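Local atomic coordinates of aspartate aminotransferase (Giardia lamblia, PDB entry 3MEB), a protein that probably catalyses the reversible, pyridoxal-phosphate-dependent transfer of the amino group of L-aspartate to 2-oxoglutarate, giving oxaloacetate and L-glutamate. Residues A[100-105]-A[331-336]; A[106-111]-A[290-295]; A[110-113]-A[119-122]. All coordinates share one frame; numbering follows the deposited sequence.

How the interactions relate
The three contacts begin with helix 97-108, which serves the first two. Its 100-105 segment meets 331-336 of helix 327-337 in interaction 1, closing the longest of the three loops. Interaction 2 lies within that loop and joins the end of this helix to 290-295, where strand 287-292 runs out. Interaction 3 starts from the turn after the helix, sharing Lys110 and Asp111 with interaction 2, and closes after only a few residues; it too falls inside the loop of interaction 1. Ala121 N bonds Val291 O between the neighbouring strands. Interactions 1 and 2 place helix 97-108 between helix 327-337 and strand 287-292, while interaction 3 joins the turn to strand 120-125, outermost within this chain.

Interaction 1. Residues A[100-105]-A[331-336]; sequences LEAAQF and YIVQVI. With EDO (1,2-ethanediol), chain H.
Ala102 and the pair Val333-Gln334 form a close helix-helix contact in the fold of the pyridoxal-phosphate-dependent aminotransferases, where helix 97-108, lying on the sheet, is met by helix 327-337. The backbones come near: the CA atoms of Ala102 and Gln334 are 5.6 Å apart, a spacing that suits the small side chain of alanine. Ala102 CB points into the partner helix and rests in two places, 4.1 Å from Val333 CG1 and 4.2 Å from Gln334 CA. One methyl thus touches both a side-chain branch and the helix backbone. CG1 of Val333 stands trans to its own backbone N (chi1 173°), beside the carbonyl carbon, and this is the branch presented to Ala102. Because valine branches at CB, CG1 stays near its helix backbone, a short apolar group that meets Ala102 CB.

On another side of helix 97-108, Glu101 and Phe105, one turn apart, hold an ethanediol probably left from the crystallisation liquor. Its O1 donates to Glu101 OE2 at 2.8 Å, while its C2 lies 3.8 Å above one face of the Phe105 ring, displaced toward the rim. Lys110 NZ also bonds the diol, so its hydroxyls have charged partners and its carbons an aromatic one.

Around the contact, Ala103 packs on Cys288 and His290 of strand 287-292, and Ile332 reaches Lys88 of the second subunit. The side chain of Val333 is about 9 Å from that of Ser127, which binds the cofactor, and about 11 Å from a bound pyridoxal phosphate, too far to touch it.

With no polar pair between the helical segments and all three touching residues buried, this small contact probably rests on shape and the exclusion of water; small alanine permits the short distance between the backbones.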
ATOM      1  N   LEU A 100      -2.155   4.907  15.983  1.00  3.19           N
ATOM      2  CA  LEU A 100      -3.309   4.036  16.286  1.00  3.29           C
ATOM      3  C   LEU A 100      -4.170   4.699  17.376  1.00  3.30           C
ATOM      4  O   LEU A 100      -5.408   4.763  17.282  1.00  2.00           O
ATOM      5  CB  LEU A 100      -2.818   2.656  16.728  1.00  3.49           C
ATOM      6  CG  LEU A 100      -2.115   1.850  15.638  1.00  3.36           C
ATOM      7  CD1 LEU A 100      -1.530   0.565  16.215  1.00  5.42           C
ATOM      8  CD2 LEU A 100      -3.054   1.549  14.523  1.00  5.77           C
ATOM      9  N   GLU A 101      -3.511   5.236  18.395  1.00  2.69           N
ATOM     10  CA  GLU A 101      -4.236   5.968  19.423  1.00  2.79           C
ATOM     11  C   GLU A 101      -4.958   7.172  18.815  1.00  2.58           C
ATOM     12  O   GLU A 101      -6.107   7.415  19.156  1.00  2.00           O
ATOM     13  CB  GLU A 101      -3.321   6.449  20.545  1.00  2.85           C
ATOM     14  CG  GLU A 101      -4.114   7.166  21.636  1.00  5.10           C
ATOM     15  CD  GLU A 101      -3.275   7.727  22.769  1.00  9.46           C
ATOM     16  OE1 GLU A 101      -2.023   7.501  22.819  1.00  8.06           O
ATOM     17  OE2 GLU A 101      -3.923   8.410  23.594  1.00 10.48           O
ATOM     18  N   ALA A 102      -4.284   7.922  17.933  1.00  2.00           N
ATOM     19  CA  ALA A 102      -4.901   9.084  17.278  1.00  2.00           C
ATOM     20  C   ALA A 102      -6.158   8.606  16.512  1.00  2.00           C
ATOM     21  O   ALA A 102      -7.244   9.189  16.633  1.00  2.30           O
ATOM     22  CB  ALA A 102      -3.876   9.759  16.284  1.00  2.00           C
ATOM     23  N   ALA A 103      -6.007   7.524  15.761  1.00  2.00           N
ATOM     24  CA  ALA A 103      -7.115   7.013  14.922  1.00  2.00           C
ATOM     25  C   ALA A 103      -8.305   6.555  15.752  1.00  2.00           C
ATOM     26  O   ALA A 103      -9.433   6.899  15.463  1.00  2.00           O
ATOM     27  CB  ALA A 103      -6.624   5.917  13.974  1.00  2.00           C
ATOM     28  N   GLN A 104      -8.054   5.803  16.803  1.00  2.00           N
ATOM     29  CA  GLN A 104      -9.121   5.434  17.734  1.00  2.00           C
ATOM     30  C   GLN A 104      -9.802   6.630  18.387  1.00  2.00           C
ATOM     31  O   GLN A 104     -11.021   6.666  18.469  1.00  2.00           O
ATOM     32  CB  GLN A 104      -8.586   4.560  18.835  1.00  2.00           C
ATOM     33  CG  GLN A 104      -8.158   3.182  18.367  1.00  3.08           C
ATOM     34  CD  GLN A 104      -7.510   2.387  19.468  1.00  4.62           C
ATOM     35  OE1 GLN A 104      -7.198   2.930  20.512  1.00  3.32           O
ATOM     36  NE2 GLN A 104      -7.305   1.091  19.240  1.00  2.00           N
ATOM     37  N   PHE A 105      -9.012   7.586  18.870  1.00  2.00           N
ATOM     38  CA  PHE A 105      -9.571   8.816  19.423  1.00  2.00           C
ATOM     39  C   PHE A 105     -10.557   9.465  18.479  1.00  2.00           C
ATOM     40  O   PHE A 105     -11.636   9.830  18.903  1.00  2.00           O
ATOM     41  CB  PHE A 105      -8.446   9.788  19.863  1.00  2.00           C
ATOM     42  CG  PHE A 105      -8.885  11.191  20.061  1.00  2.00           C
ATOM     43  CD1 PHE A 105      -9.379  11.603  21.276  1.00  4.20           C
ATOM     44  CD2 PHE A 105      -8.806  12.100  19.043  1.00  2.20           C
ATOM     45  CE1 PHE A 105      -9.801  12.921  21.480  1.00  4.68           C
ATOM     46  CE2 PHE A 105      -9.214  13.428  19.241  1.00  2.00           C
ATOM     47  CZ  PHE A 105      -9.716  13.821  20.447  1.00  4.73           C
ATOM     48  N   TYR A 331       2.717   9.832  10.566  1.00  2.00           N
ATOM     49  CA  TYR A 331       3.414  10.917  11.283  1.00  2.00           C
ATOM     50  C   TYR A 331       2.582  12.206  11.314  1.00  2.00           C
ATOM     51  O   TYR A 331       2.360  12.821  12.388  1.00  2.00           O
ATOM     52  CB  TYR A 331       4.771  11.174  10.611  1.00  2.11           C
ATOM     53  CG  TYR A 331       5.923  10.196  10.892  1.00  2.00           C
ATOM     54  CD1 TYR A 331       6.009   9.468  12.073  1.00  2.00           C
ATOM     55  CD2 TYR A 331       6.994  10.096   9.988  1.00  2.12           C
ATOM     56  CE1 TYR A 331       7.115   8.616  12.329  1.00  3.28           C
ATOM     57  CE2 TYR A 331       8.072   9.276  10.227  1.00  2.00           C
ATOM     58  CZ  TYR A 331       8.143   8.527  11.386  1.00  2.00           C
ATOM     59  OH  TYR A 331       9.261   7.735  11.589  1.00  3.89           O
ATOM     60  N   ILE A 332       2.029  12.600  10.168  1.00  2.00           N
ATOM     61  CA  ILE A 332       1.235  13.841  10.150  1.00  2.00           C
ATOM     62  C   ILE A 332       0.038  13.736  11.107  1.00  2.00           C
ATOM     63  O   ILE A 332      -0.171  14.614  11.940  1.00  2.00           O
ATOM     64  CB  ILE A 332       0.811  14.234   8.712  1.00  2.00           C
ATOM     65  CG1 ILE A 332       2.094  14.531   7.881  1.00  2.00           C
ATOM     66  CG2 ILE A 332      -0.171  15.453   8.686  1.00  2.00           C
ATOM     67  CD1 ILE A 332       1.808  14.681   6.380  1.00  2.00           C
ATOM     68  N   VAL A 333      -0.739  12.658  10.979  1.00  2.00           N
ATOM     69  CA  VAL A 333      -1.934  12.482  11.787  1.00  2.00           C
ATOM     70  C   VAL A 333      -1.641  12.447  13.286  1.00  2.00           C
ATOM     71  O   VAL A 333      -2.326  13.119  14.084  1.00  2.00           O
ATOM     72  CB  VAL A 333      -2.708  11.217  11.353  1.00  2.00           C
ATOM     73  CG1 VAL A 333      -3.876  10.917  12.300  1.00  2.02           C
ATOM     74  CG2 VAL A 333      -3.163  11.365   9.927  1.00  2.00           C
ATOM     75  N   GLN A 334      -0.627  11.687  13.685  1.00  2.00           N
ATOM     76  CA  GLN A 334      -0.322  11.540  15.085  1.00  2.00           C
ATOM     77  C   GLN A 334       0.213  12.852  15.677  1.00  2.00           C
ATOM     78  O   GLN A 334      -0.114  13.208  16.811  1.00  2.00           O
ATOM     79  CB  GLN A 334       0.646  10.359  15.300  1.00  2.00           C
ATOM     80  CG  GLN A 334       2.116  10.610  15.066  1.00  2.00           C
ATOM     81  CD  GLN A 334       2.895   9.317  15.203  1.00  2.00           C
ATOM     82  OE1 GLN A 334       2.384   8.243  14.853  1.00  2.00           O
ATOM     83  NE2 GLN A 334       4.115   9.398  15.741  1.00  2.56           N
ATOM     84  N   VAL A 335       1.025  13.564  14.902  1.00  2.00           N
ATOM     85  CA  VAL A 335       1.572  14.851  15.369  1.00  2.00           C
ATOM     86  C   VAL A 335       0.441  15.896  15.616  1.00  2.00           C
ATOM     87  O   VAL A 335       0.470  16.666  16.597  1.00  2.00           O
ATOM     88  CB  VAL A 335       2.645  15.382  14.394  1.00  2.00           C
ATOM     89  CG1 VAL A 335       2.941  16.923  14.639  1.00  2.00           C
ATOM     90  CG2 VAL A 335       3.948  14.520  14.513  1.00  2.00           C
ATOM     91  N   ILE A 336      -0.523  15.938  14.719  1.00  2.00           N
ATOM     92  CA  ILE A 336      -1.678  16.812  14.854  1.00  2.00           C
ATOM     93  C   ILE A 336      -2.507  16.411  16.087  1.00  2.00           C
ATOM     94  O   ILE A 336      -2.779  17.239  16.972  1.00  2.00           O
ATOM     95  CB  ILE A 336      -2.562  16.807  13.567  1.00  2.00           C
ATOM     96  CG1 ILE A 336      -1.822  17.530  12.425  1.00  2.00           C
ATOM     97  CG2 ILE A 336      -3.913  17.506  13.840  1.00  2.00           C
ATOM     98  CD1 ILE A 336      -2.423  17.409  11.017  1.00  2.00           C
TER
HETATM   99  C1  EDO H 504      -5.473  11.357  21.492  1.00 26.02           C
HETATM  100  O1  EDO H 504      -5.546  10.396  22.558  1.00 28.63           O
HETATM  101  C2  EDO H 504      -5.849  12.721  22.026  1.00 25.57           C
HETATM  102  O2  EDO H 504      -5.838  12.625  23.449  1.00 26.91           O

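Interaction 2. Residues A[106-111]-A[290-295]; sequences LMFGKD and HVVHAG. With EDO (1,2-ethanediol), chain I; EDO (1,2-ethanediol), chain G; EDO (1,2-ethanediol), chain H.
Phe108 and His290 make a T-shaped aromatic pair where the last turn of helix 97-108 packs on strand 287-292 of the central sheet. The Phe108 edge is directed at the His290 face, with the planes at 79° and the centroids 5.0 Å apart. CE2 leads, standing 3.6 Å above the imidazole plane over its centre. The neighbouring CZ meets Val292 CG2 at 3.6 Å. His290 and Val292, two apart in the strand, both point toward the helix, so a single ring bridges them. A chi1 of -55° puts CG of Phe108 opposite its carbonyl carbon, which swings the ring out toward the strand. The methylene CG of the adjacent Met107 lies 3.6 Å above the plane of the Phe108 ring, over its centre, an apolar carbon on the ring face.

Histidine suits its place because its edge stays polar while its face packs: NE2 is bonded to Gln273 and ND1 to Ser122, which fixes the ring's rotation. Gly109, the first residue beyond the helix, has a positive phi (93°), which glycine takes readily.

Strand 287-292 runs between 120-125 and 269-274. Val291, on its other side, packs on helix 300-319, while Met107 reaches Val271 and Gln273 of strand 269-274. Arg260 and Gln245 take up carbonyls of the last helical turn.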
ATOM      1  N   LEU A 106     -10.206   9.631  17.209  1.00  2.00           N
ATOM      2  CA  LEU A 106     -11.039  10.365  16.285  1.00  2.00           C
ATOM      3  C   LEU A 106     -12.328   9.623  15.997  1.00  2.00           C
ATOM      4  O   LEU A 106     -13.388  10.222  15.954  1.00  2.00           O
ATOM      5  CB  LEU A 106     -10.302  10.622  14.957  1.00  2.00           C
ATOM      6  CG  LEU A 106      -9.195  11.696  14.971  1.00  2.00           C
ATOM      7  CD1 LEU A 106      -8.488  11.709  13.653  1.00  2.10           C
ATOM      8  CD2 LEU A 106      -9.798  13.058  15.264  1.00  2.00           C
ATOM      9  N   MET A 107     -12.244   8.302  15.859  1.00  2.00           N
ATOM     10  CA  MET A 107     -13.399   7.518  15.452  1.00  2.00           C
ATOM     11  C   MET A 107     -14.325   7.253  16.625  1.00  2.00           C
ATOM     12  O   MET A 107     -15.540   7.449  16.507  1.00  2.00           O
ATOM     13  CB  MET A 107     -12.968   6.181  14.885  1.00  2.00           C
ATOM     14  CG  MET A 107     -14.117   5.301  14.475  1.00  2.00           C
ATOM     15  SD  MET A 107     -15.113   6.060  13.205  1.00  2.00           S
ATOM     16  CE  MET A 107     -14.009   6.537  11.925  1.00  2.00           C
ATOM     17  N   PHE A 108     -13.745   6.800  17.741  1.00  2.00           N
ATOM     18  CA  PHE A 108     -14.538   6.316  18.891  1.00  2.00           C
ATOM     19  C   PHE A 108     -14.647   7.278  20.064  1.00  2.00           C
ATOM     20  O   PHE A 108     -15.455   7.065  21.015  1.00  2.00           O
ATOM     21  CB  PHE A 108     -13.948   4.982  19.338  1.00  2.00           C
ATOM     22  CG  PHE A 108     -13.869   3.967  18.248  1.00  2.00           C
ATOM     23  CD1 PHE A 108     -14.999   3.358  17.755  1.00  2.00           C
ATOM     24  CD2 PHE A 108     -12.643   3.608  17.703  1.00  4.56           C
ATOM     25  CE1 PHE A 108     -14.941   2.401  16.741  1.00  2.37           C
ATOM     26  CE2 PHE A 108     -12.569   2.654  16.653  1.00  2.70           C
ATOM     27  CZ  PHE A 108     -13.746   2.050  16.188  1.00  3.61           C
ATOM     28  N   GLY A 109     -13.878   8.354  20.039  1.00  2.08           N
ATOM     29  CA  GLY A 109     -13.787   9.218  21.197  1.00  3.25           C
ATOM     30  C   GLY A 109     -12.657   8.929  22.182  1.00  4.50           C
ATOM     31  O   GLY A 109     -11.954   7.895  22.129  1.00  4.17           O
ATOM     32  N   LYS A 110     -12.462   9.888  23.081  1.00  5.02           N
ATOM     33  CA  LYS A 110     -11.355   9.831  24.003  1.00  5.08           C
ATOM     34  C   LYS A 110     -11.702   8.827  25.079  1.00  5.50           C
ATOM     35  O   LYS A 110     -12.777   8.912  25.622  1.00  5.22           O
ATOM     36  CB  LYS A 110     -11.108  11.203  24.597  1.00  5.23           C
ATOM     37  CG  LYS A 110     -10.112  11.232  25.737  1.00  6.26           C
ATOM     38  CD  LYS A 110      -8.713  10.802  25.306  1.00  8.33           C
ATOM     39  CE  LYS A 110      -7.640  11.282  26.303  1.00 10.49           C
ATOM     40  NZ  LYS A 110      -6.239  10.899  25.874  1.00 10.16           N
ATOM     41  N   ASP A 111     -10.815   7.854  25.317  1.00  7.01           N
ATOM     42  CA  ASP A 111     -11.022   6.773  26.291  1.00  7.99           C
ATOM     43  C   ASP A 111     -12.415   6.151  26.211  1.00  8.02           C
ATOM     44  O   ASP A 111     -13.124   6.023  27.230  1.00  7.76           O
ATOM     45  CB  ASP A 111     -10.801   7.280  27.719  1.00  8.99           C
ATOM     46  CG  ASP A 111      -9.402   7.770  27.946  1.00 11.20           C
ATOM     47  OD1 ASP A 111      -8.457   7.099  27.441  1.00 14.97           O
ATOM     48  OD2 ASP A 111      -9.248   8.812  28.629  1.00 12.08           O
ATOM     49  N   HIS A 290     -10.300  -0.878  11.901  1.00  2.00           N
ATOM     50  CA  HIS A 290     -10.671  -1.293  13.269  1.00  2.00           C
ATOM     51  C   HIS A 290     -11.690  -2.438  13.232  1.00  2.00           C
ATOM     52  O   HIS A 290     -12.584  -2.421  12.396  1.00  2.00           O
ATOM     53  CB  HIS A 290     -11.309  -0.176  14.028  1.00  2.00           C
ATOM     54  CG  HIS A 290     -10.575   1.132  13.975  1.00  2.00           C
ATOM     55  ND1 HIS A 290      -9.509   1.428  14.799  1.00  2.00           N
ATOM     56  CD2 HIS A 290     -10.816   2.254  13.252  1.00  2.05           C
ATOM     57  CE1 HIS A 290      -9.100   2.663  14.563  1.00  2.00           C
ATOM     58  NE2 HIS A 290      -9.885   3.200  13.638  1.00  2.16           N
ATOM     59  N   VAL A 291     -11.517  -3.401  14.135  1.00  2.00           N
ATOM     60  CA  VAL A 291     -12.514  -4.417  14.418  1.00  2.00           C
ATOM     61  C   VAL A 291     -12.838  -4.191  15.892  1.00  2.00           C
ATOM     62  O   VAL A 291     -11.945  -4.141  16.758  1.00  2.25           O
ATOM     63  CB  VAL A 291     -12.028  -5.876  14.207  1.00  2.48           C
ATOM     64  CG1 VAL A 291     -13.173  -6.826  14.399  1.00  2.07           C
ATOM     65  CG2 VAL A 291     -11.400  -6.093  12.813  1.00  2.79           C
ATOM     66  N   VAL A 292     -14.106  -3.950  16.180  1.00  2.00           N
ATOM     67  CA  VAL A 292     -14.558  -3.831  17.588  1.00  2.00           C
ATOM     68  C   VAL A 292     -15.479  -5.010  17.971  1.00  2.08           C
ATOM     69  O   VAL A 292     -16.650  -5.059  17.549  1.00  2.00           O
ATOM     70  CB  VAL A 292     -15.310  -2.538  17.818  1.00  2.00           C
ATOM     71  CG1 VAL A 292     -15.538  -2.333  19.331  1.00  2.00           C
ATOM     72  CG2 VAL A 292     -14.569  -1.344  17.192  1.00  2.00           C
ATOM     73  N   HIS A 293     -14.958  -5.966  18.751  1.00  2.06           N
ATOM     74  CA  HIS A 293     -15.761  -7.133  19.157  1.00  2.00           C
ATOM     75  C   HIS A 293     -16.617  -6.771  20.374  1.00  2.00           C
ATOM     76  O   HIS A 293     -16.459  -5.680  20.964  1.00  2.00           O
ATOM     77  CB  HIS A 293     -14.885  -8.381  19.399  1.00  2.13           C
ATOM     78  CG  HIS A 293     -13.935  -8.270  20.543  1.00  2.00           C
ATOM     79  ND1 HIS A 293     -14.291  -8.584  21.844  1.00  2.00           N
ATOM     80  CD2 HIS A 293     -12.630  -7.893  20.587  1.00  3.70           C
ATOM     81  CE1 HIS A 293     -13.240  -8.407  22.632  1.00  2.23           C
ATOM     82  NE2 HIS A 293     -12.214  -8.004  21.893  1.00  2.00           N
ATOM     83  N   ALA A 294     -17.568  -7.635  20.688  1.00  2.00           N
ATOM     84  CA  ALA A 294     -18.562  -7.363  21.715  1.00  2.04           C
ATOM     85  C   ALA A 294     -18.015  -7.314  23.155  1.00  2.70           C
ATOM     86  O   ALA A 294     -18.728  -6.894  24.073  1.00  2.33           O
ATOM     87  CB  ALA A 294     -19.700  -8.399  21.621  1.00  2.17           C
ATOM     88  N   GLY A 295     -16.778  -7.750  23.361  1.00  2.73           N
ATOM     89  CA  GLY A 295     -16.149  -7.738  24.681  1.00  3.22           C
ATOM     90  C   GLY A 295     -16.785  -8.692  25.685  1.00  2.92           C
ATOM     91  O   GLY A 295     -16.917  -8.376  26.843  1.00  3.53           O
TER
HETATM   92  C1  EDO I 505     -17.551   2.807  22.112  1.00 22.61           C
HETATM   93  O1  EDO I 505     -17.142   3.039  23.433  1.00 19.85           O
HETATM   94  C2  EDO I 505     -16.834   3.695  21.124  1.00 23.69           C
HETATM   95  O2  EDO I 505     -17.373   5.030  21.094  1.00 23.67           O
HETATM   96  C1  EDO G 503      -7.694   5.636  22.613  1.00 24.37           C
HETATM   97  O1  EDO G 503      -8.832   4.974  23.139  1.00 23.94           O
HETATM   98  C2  EDO G 503      -8.049   7.072  22.238  1.00 25.90           C
HETATM   99  O2  EDO G 503      -8.214   7.885  23.409  1.00 28.26           O
HETATM  100  C1  EDO H 504      -5.473  11.357  21.492  1.00 26.02           C
HETATM  101  O1  EDO H 504      -5.546  10.396  22.558  1.00 28.63           O
HETATM  102  C2  EDO H 504      -5.849  12.721  22.026  1.00 25.57           C
HETATM  103  O2  EDO H 504      -5.838  12.625  23.449  1.00 26.91           O

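Interaction 3. Residues A[110-113]-A[119-122]; sequences KDSK and RIAS. With EDO (1,2-ethanediol), chain G; EDO (1,2-ethanediol), chain H.
Arg119, just before strand 120-125, brings its guanidinium close to Lys113. The ammonium lies at the guanidinium edge, near its plane, with NZ of Lys113 4.2 Å from NH1 of Arg119. A water accepts from both, 3.0 Å from Lys113 NZ and 2.7 Å from Arg119 NH1, and Glu117 forms a salt bridge to each. The other guanidinium nitrogens are held too, NE by the carbonyl of His293 and NH2 by that of Val263; arginine suits this buried place because its NE, NH1 and NH2 can each donate to a different acceptor.

Ile120 follows, pointing toward the loop, and its CD1 comes 3.9 Å from Ser112 OG. The long branch of isoleucine reaches across to the loop, and the side chain also packs on Phe108. Ser112 is the N-cap of helix 113-116: OG sits between its own backbone N and carbonyl carbon (chi1 67°), from where it bonds Ala115 N. This one small hydroxyl both caps the helix and lies beside Ile120 CD1, a loose van der Waals contact. Further along the strand, Ser122 OG bonds Gln104 of helix 97-108.

Two positive charges this close would repel, but the shared carboxylate and water probably offset the cost, making a charged cluster that links the short helix to the strand's start.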
ATOM      1  N   LYS A 110     -12.462   9.888  23.081  1.00  5.02           N
ATOM      2  CA  LYS A 110     -11.355   9.831  24.003  1.00  5.08           C
ATOM      3  C   LYS A 110     -11.702   8.827  25.079  1.00  5.50           C
ATOM      4  O   LYS A 110     -12.777   8.912  25.622  1.00  5.22           O
ATOM      5  CB  LYS A 110     -11.108  11.203  24.597  1.00  5.23           C
ATOM      6  CG  LYS A 110     -10.112  11.232  25.737  1.00  6.26           C
ATOM      7  CD  LYS A 110      -8.713  10.802  25.306  1.00  8.33           C
ATOM      8  CE  LYS A 110      -7.640  11.282  26.303  1.00 10.49           C
ATOM      9  NZ  LYS A 110      -6.239  10.899  25.874  1.00 10.16           N
ATOM     10  N   ASP A 111     -10.815   7.854  25.317  1.00  7.01           N
ATOM     11  CA  ASP A 111     -11.022   6.773  26.291  1.00  7.99           C
ATOM     12  C   ASP A 111     -12.415   6.151  26.211  1.00  8.02           C
ATOM     13  O   ASP A 111     -13.124   6.023  27.230  1.00  7.76           O
ATOM     14  CB  ASP A 111     -10.801   7.280  27.719  1.00  8.99           C
ATOM     15  CG  ASP A 111      -9.402   7.770  27.946  1.00 11.20           C
ATOM     16  OD1 ASP A 111      -8.457   7.099  27.441  1.00 14.97           O
ATOM     17  OD2 ASP A 111      -9.248   8.812  28.629  1.00 12.08           O
ATOM     18  N   SER A 112     -12.813   5.749  25.018  1.00  7.00           N
ATOM     19  CA  SER A 112     -14.140   5.201  24.846  1.00  6.94           C
ATOM     20  C   SER A 112     -14.350   3.978  25.763  1.00  6.39           C
ATOM     21  O   SER A 112     -13.395   3.340  26.211  1.00  5.23           O
ATOM     22  CB  SER A 112     -14.368   4.811  23.394  1.00  6.87           C
ATOM     23  OG  SER A 112     -13.534   3.721  22.991  1.00  8.01           O
ATOM     24  N   LYS A 113     -15.603   3.691  26.038  1.00  6.64           N
ATOM     25  CA  LYS A 113     -15.989   2.466  26.759  1.00  7.52           C
ATOM     26  C   LYS A 113     -15.438   1.227  26.031  1.00  6.43           C
ATOM     27  O   LYS A 113     -14.907   0.334  26.666  1.00  6.61           O
ATOM     28  CB  LYS A 113     -17.519   2.387  26.892  1.00  8.19           C
ATOM     29  CG  LYS A 113     -18.066   1.189  27.670  1.00  9.69           C
ATOM     30  CD  LYS A 113     -19.571   1.065  27.429  1.00 11.21           C
ATOM     31  CE  LYS A 113     -20.230   0.107  28.378  1.00 12.10           C
ATOM     32  NZ  LYS A 113     -20.179  -1.286  27.920  1.00 11.69           N
ATOM     33  N   ARG A 119     -11.826  -3.908  23.561  1.00  2.00           N
ATOM     34  CA  ARG A 119     -12.640  -4.446  22.453  1.00  2.00           C
ATOM     35  C   ARG A 119     -12.160  -4.023  21.069  1.00  2.00           C
ATOM     36  O   ARG A 119     -12.613  -4.592  20.087  1.00  2.00           O
ATOM     37  CB  ARG A 119     -14.090  -4.022  22.632  1.00  2.00           C
ATOM     38  CG  ARG A 119     -14.789  -4.749  23.764  1.00  2.00           C
ATOM     39  CD  ARG A 119     -15.996  -3.988  24.193  1.00  2.10           C
ATOM     40  NE  ARG A 119     -16.948  -3.825  23.109  1.00  2.00           N
ATOM     41  CZ  ARG A 119     -18.034  -3.083  23.172  1.00  2.00           C
ATOM     42  NH1 ARG A 119     -18.341  -2.421  24.281  1.00  2.02           N
ATOM     43  NH2 ARG A 119     -18.822  -3.018  22.124  1.00  4.07           N
ATOM     44  N   ILE A 120     -11.231  -3.055  20.996  1.00  2.00           N
ATOM     45  CA  ILE A 120     -10.805  -2.497  19.717  1.00  2.00           C
ATOM     46  C   ILE A 120      -9.482  -3.045  19.200  1.00  2.00           C
ATOM     47  O   ILE A 120      -8.428  -2.906  19.862  1.00  2.00           O
ATOM     48  CB  ILE A 120     -10.672  -0.966  19.743  1.00  2.00           C
ATOM     49  CG1 ILE A 120     -11.941  -0.281  20.250  1.00  2.00           C
ATOM     50  CG2 ILE A 120     -10.379  -0.436  18.323  1.00  2.00           C
ATOM     51  CD1 ILE A 120     -11.728   1.295  20.524  1.00  2.00           C
ATOM     52  N   ALA A 121      -9.534  -3.644  18.009  1.00  2.00           N
ATOM     53  CA  ALA A 121      -8.368  -4.142  17.320  1.00  2.00           C
ATOM     54  C   ALA A 121      -8.068  -3.194  16.159  1.00  2.14           C
ATOM     55  O   ALA A 121      -8.891  -3.081  15.265  1.00  2.73           O
ATOM     56  CB  ALA A 121      -8.633  -5.530  16.814  1.00  2.00           C
ATOM     57  N   SER A 122      -6.927  -2.488  16.195  1.00  2.00           N
ATOM     58  CA  SER A 122      -6.646  -1.437  15.228  1.00  2.00           C
ATOM     59  C   SER A 122      -5.397  -1.765  14.478  1.00  2.00           C
ATOM     60  O   SER A 122      -4.407  -2.216  15.068  1.00  2.00           O
ATOM     61  CB  SER A 122      -6.517  -0.067  15.892  1.00  2.00           C
ATOM     62  OG  SER A 122      -7.652   0.249  16.707  1.00  2.00           O
TER
HETATM   63  C1  EDO G 503      -7.694   5.636  22.613  1.00 24.37           C
HETATM   64  O1  EDO G 503      -8.832   4.974  23.139  1.00 23.94           O
HETATM   65  C2  EDO G 503      -8.049   7.072  22.238  1.00 25.90           C
HETATM   66  O2  EDO G 503      -8.214   7.885  23.409  1.00 28.26           O
HETATM   67  C1  EDO H 504      -5.473  11.357  21.492  1.00 26.02           C
HETATM   68  O1  EDO H 504      -5.546  10.396  22.558  1.00 28.63           O
HETATM   69  C2  EDO H 504      -5.849  12.721  22.026  1.00 25.57           C
HETATM   70  O2  EDO H 504      -5.838  12.625  23.449  1.00 26.91           O
HETATM   71  O   HOH W   1     -20.800  -1.716  25.044  1.00 13.09           O